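Long-range contact in particle-associated glycoside hydrolase (Acinetobacter phage Fri1, PDB 6C72), which probably depolymerises the capsular polysaccharide of Acinetobacter baumannii during virus entry, acting as a trimeric tailspike glycosidase: residues A[294-299]-A[328-333]. Residues are numbered along the deposited sequence; the frame is centred on the assembly and turned at random.
Sequences LTWVYL and AGAEPT
The indole of W296 lies flat against A330: the methyl CB of A330 sits 3.3 Å from the centroid of the six-membered ring and 3° off its normal, a CH-pi contact over the middle of one face. P332 CA meets the ring at its edge. With CG between the backbone N and carbonyl carbon (chi1 45°), the W296 ring swings back toward 328-333 although its CB starts away from it. This is the tight side. Two backbone bonds run beside it, E331 N to V297 O at 2.9 Å (N-H...O 166°) and L299 N to T333 O at 3.0 Å. The segments run nearly parallel and lead into strands 300-302 and 333-336, themselves a parallel pair: adjoining turns of the right-handed beta-helix expected of such tailspikes. Between these bonds P332 centres an inverse gamma turn, with T333 N bonded to E331 O. On the flank, E331 OE1 approaches Y298 CE1 obliquely at 3.5 Å; OE1 accepts T333 OG1 through its anti lone pair and pairs with R362. Toward partly exposed T295 and exposed A328, contact thins to the T295 methyl CG2 against A328 O at 3.6 Å, and one water bridges W296 O to A328 O, another V297 O to G329 O.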
loop_
_atom_site.group_PDB
_atom_site.type_symbol
_atom_site.label_atom_id
_atom_site.label_comp_id
_atom_site.label_asym_id
_atom_site.label_seq_id
_atom_site.Cartn_x
_atom_site.Cartn_y
_atom_site.Cartn_z
ATOM N N LEU A 294 -18.391 -27.971 -17.664
ATOM C CA LEU A 294 -18.156 -26.943 -18.676
ATOM C C LEU A 294 -16.655 -26.708 -18.735
ATOM O O LEU A 294 -16.108 -25.819 -18.072
ATOM C CB LEU A 294 -18.913 -25.673 -18.322
ATOM C CG LEU A 294 -20.434 -25.804 -18.227
ATOM C CD1 LEU A 294 -20.991 -24.497 -17.652
ATOM C CD2 LEU A 294 -21.037 -26.097 -19.607
ATOM N N THR A 295 -15.989 -27.502 -19.571
ATOM C CA THR A 295 -14.531 -27.518 -19.602
ATOM C C THR A 295 -13.974 -26.146 -19.983
ATOM O O THR A 295 -14.557 -25.413 -20.786
ATOM C CB THR A 295 -14.056 -28.595 -20.571
ATOM O OG1 THR A 295 -14.607 -28.342 -21.874
ATOM C CG2 THR A 295 -14.539 -29.958 -20.083
ATOM N N TRP A 296 -12.821 -25.808 -19.407
ATOM C CA TRP A 296 -12.251 -24.473 -19.546
ATOM C C TRP A 296 -10.721 -24.564 -19.613
ATOM O O TRP A 296 -10.132 -25.647 -19.542
ATOM C CB TRP A 296 -12.725 -23.562 -18.405
ATOM C CG TRP A 296 -12.661 -24.211 -17.049
ATOM C CD1 TRP A 296 -13.620 -24.980 -16.450
ATOM C CD2 TRP A 296 -11.536 -24.202 -16.157
ATOM N NE1 TRP A 296 -13.178 -25.410 -15.215
ATOM C CE2 TRP A 296 -11.901 -24.951 -15.014
ATOM C CE3 TRP A 296 -10.271 -23.609 -16.201
ATOM C CZ2 TRP A 296 -11.041 -25.127 -13.927
ATOM C CZ3 TRP A 296 -9.421 -23.783 -15.121
ATOM C CH2 TRP A 296 -9.804 -24.544 -14.002
ATOM N N VAL A 297 -10.069 -23.410 -19.755
ATOM C CA VAL A 297 -8.632 -23.382 -20.037
ATOM C C VAL A 297 -7.836 -22.991 -18.795
ATOM O O VAL A 297 -7.033 -23.784 -18.286
ATOM C CB VAL A 297 -8.322 -22.430 -21.210
ATOM C CG1 VAL A 297 -6.840 -22.521 -21.602
ATOM C CG2 VAL A 297 -9.250 -22.731 -22.401
ATOM N N TYR A 298 -8.038 -21.771 -18.303
ATOM C CA TYR A 298 -7.382 -21.309 -17.089
ATOM C C TYR A 298 -8.406 -20.664 -16.164
ATOM O O TYR A 298 -9.571 -20.466 -16.522
ATOM C CB TYR A 298 -6.270 -20.296 -17.375
ATOM C CG TYR A 298 -5.256 -20.701 -18.423
ATOM C CD1 TYR A 298 -4.519 -21.868 -18.287
ATOM C CD2 TYR A 298 -4.991 -19.874 -19.521
ATOM C CE1 TYR A 298 -3.580 -22.235 -19.230
ATOM C CE2 TYR A 298 -4.032 -20.223 -20.471
ATOM C CZ TYR A 298 -3.335 -21.407 -20.312
ATOM O OH TYR A 298 -2.387 -21.778 -21.226
ATOM N N LEU A 299 -7.947 -20.302 -14.972
ATOM C CA LEU A 299 -8.815 -19.638 -14.013
ATOM C C LEU A 299 -8.833 -18.126 -14.229
ATOM O O LEU A 299 -9.885 -17.544 -14.514
ATOM C CB LEU A 299 -8.376 -20.004 -12.590
ATOM C CG LEU A 299 -9.154 -19.418 -11.416
ATOM C CD1 LEU A 299 -10.665 -19.679 -11.518
ATOM C CD2 LEU A 299 -8.599 -20.017 -10.126
ATOM N N ALA A 328 -11.761 -31.453 -16.955
ATOM C CA ALA A 328 -11.054 -32.133 -18.039
ATOM C C ALA A 328 -10.360 -31.135 -18.969
ATOM O O ALA A 328 -11.016 -30.302 -19.609
ATOM C CB ALA A 328 -12.031 -33.008 -18.821
ATOM N N GLY A 329 -9.028 -31.235 -19.054
ATOM C CA GLY A 329 -8.222 -30.357 -19.874
ATOM C C GLY A 329 -7.896 -29.014 -19.262
ATOM O O GLY A 329 -7.090 -28.270 -19.836
ATOM N N ALA A 330 -8.481 -28.680 -18.113
ATOM C CA ALA A 330 -8.291 -27.377 -17.494
ATOM C C ALA A 330 -7.016 -27.322 -16.668
ATOM O O ALA A 330 -6.617 -28.309 -16.045
ATOM C CB ALA A 330 -9.486 -27.037 -16.607
ATOM N N GLU A 331 -6.376 -26.156 -16.680
ATOM C CA GLU A 331 -5.251 -25.851 -15.803
ATOM C C GLU A 331 -5.697 -24.788 -14.811
ATOM O O GLU A 331 -5.979 -23.648 -15.220
ATOM C CB GLU A 331 -4.036 -25.364 -16.594
ATOM C CG GLU A 331 -2.822 -25.136 -15.724
ATOM C CD GLU A 331 -1.618 -24.607 -16.507
ATOM O OE1 GLU A 331 -1.496 -23.367 -16.660
ATOM O OE2 GLU A 331 -0.805 -25.440 -16.973
ATOM N N PRO A 332 -5.773 -25.098 -13.512
ATOM C CA PRO A 332 -6.395 -24.197 -12.537
ATOM C C PRO A 332 -5.492 -23.065 -12.059
ATOM O O PRO A 332 -5.280 -22.861 -10.861
ATOM C CB PRO A 332 -6.753 -25.163 -11.386
ATOM C CG PRO A 332 -5.669 -26.189 -11.460
ATOM C CD PRO A 332 -5.346 -26.372 -12.913
ATOM N N THR A 333 -4.959 -22.310 -13.012
ATOM C CA THR A 333 -3.897 -21.360 -12.715
ATOM C C THR A 333 -4.374 -19.918 -12.834
ATOM O O THR A 333 -5.363 -19.615 -13.508
ATOM C CB THR A 333 -2.685 -21.588 -13.618
ATOM O OG1 THR A 333 -3.139 -21.821 -14.950
ATOM C CG2 THR A 333 -1.887 -22.799 -13.143
HETATM O O HOH W 1 -10.531 -27.610 -21.288
HETATM O O HOH W 2 -5.894 -25.754 -19.991
#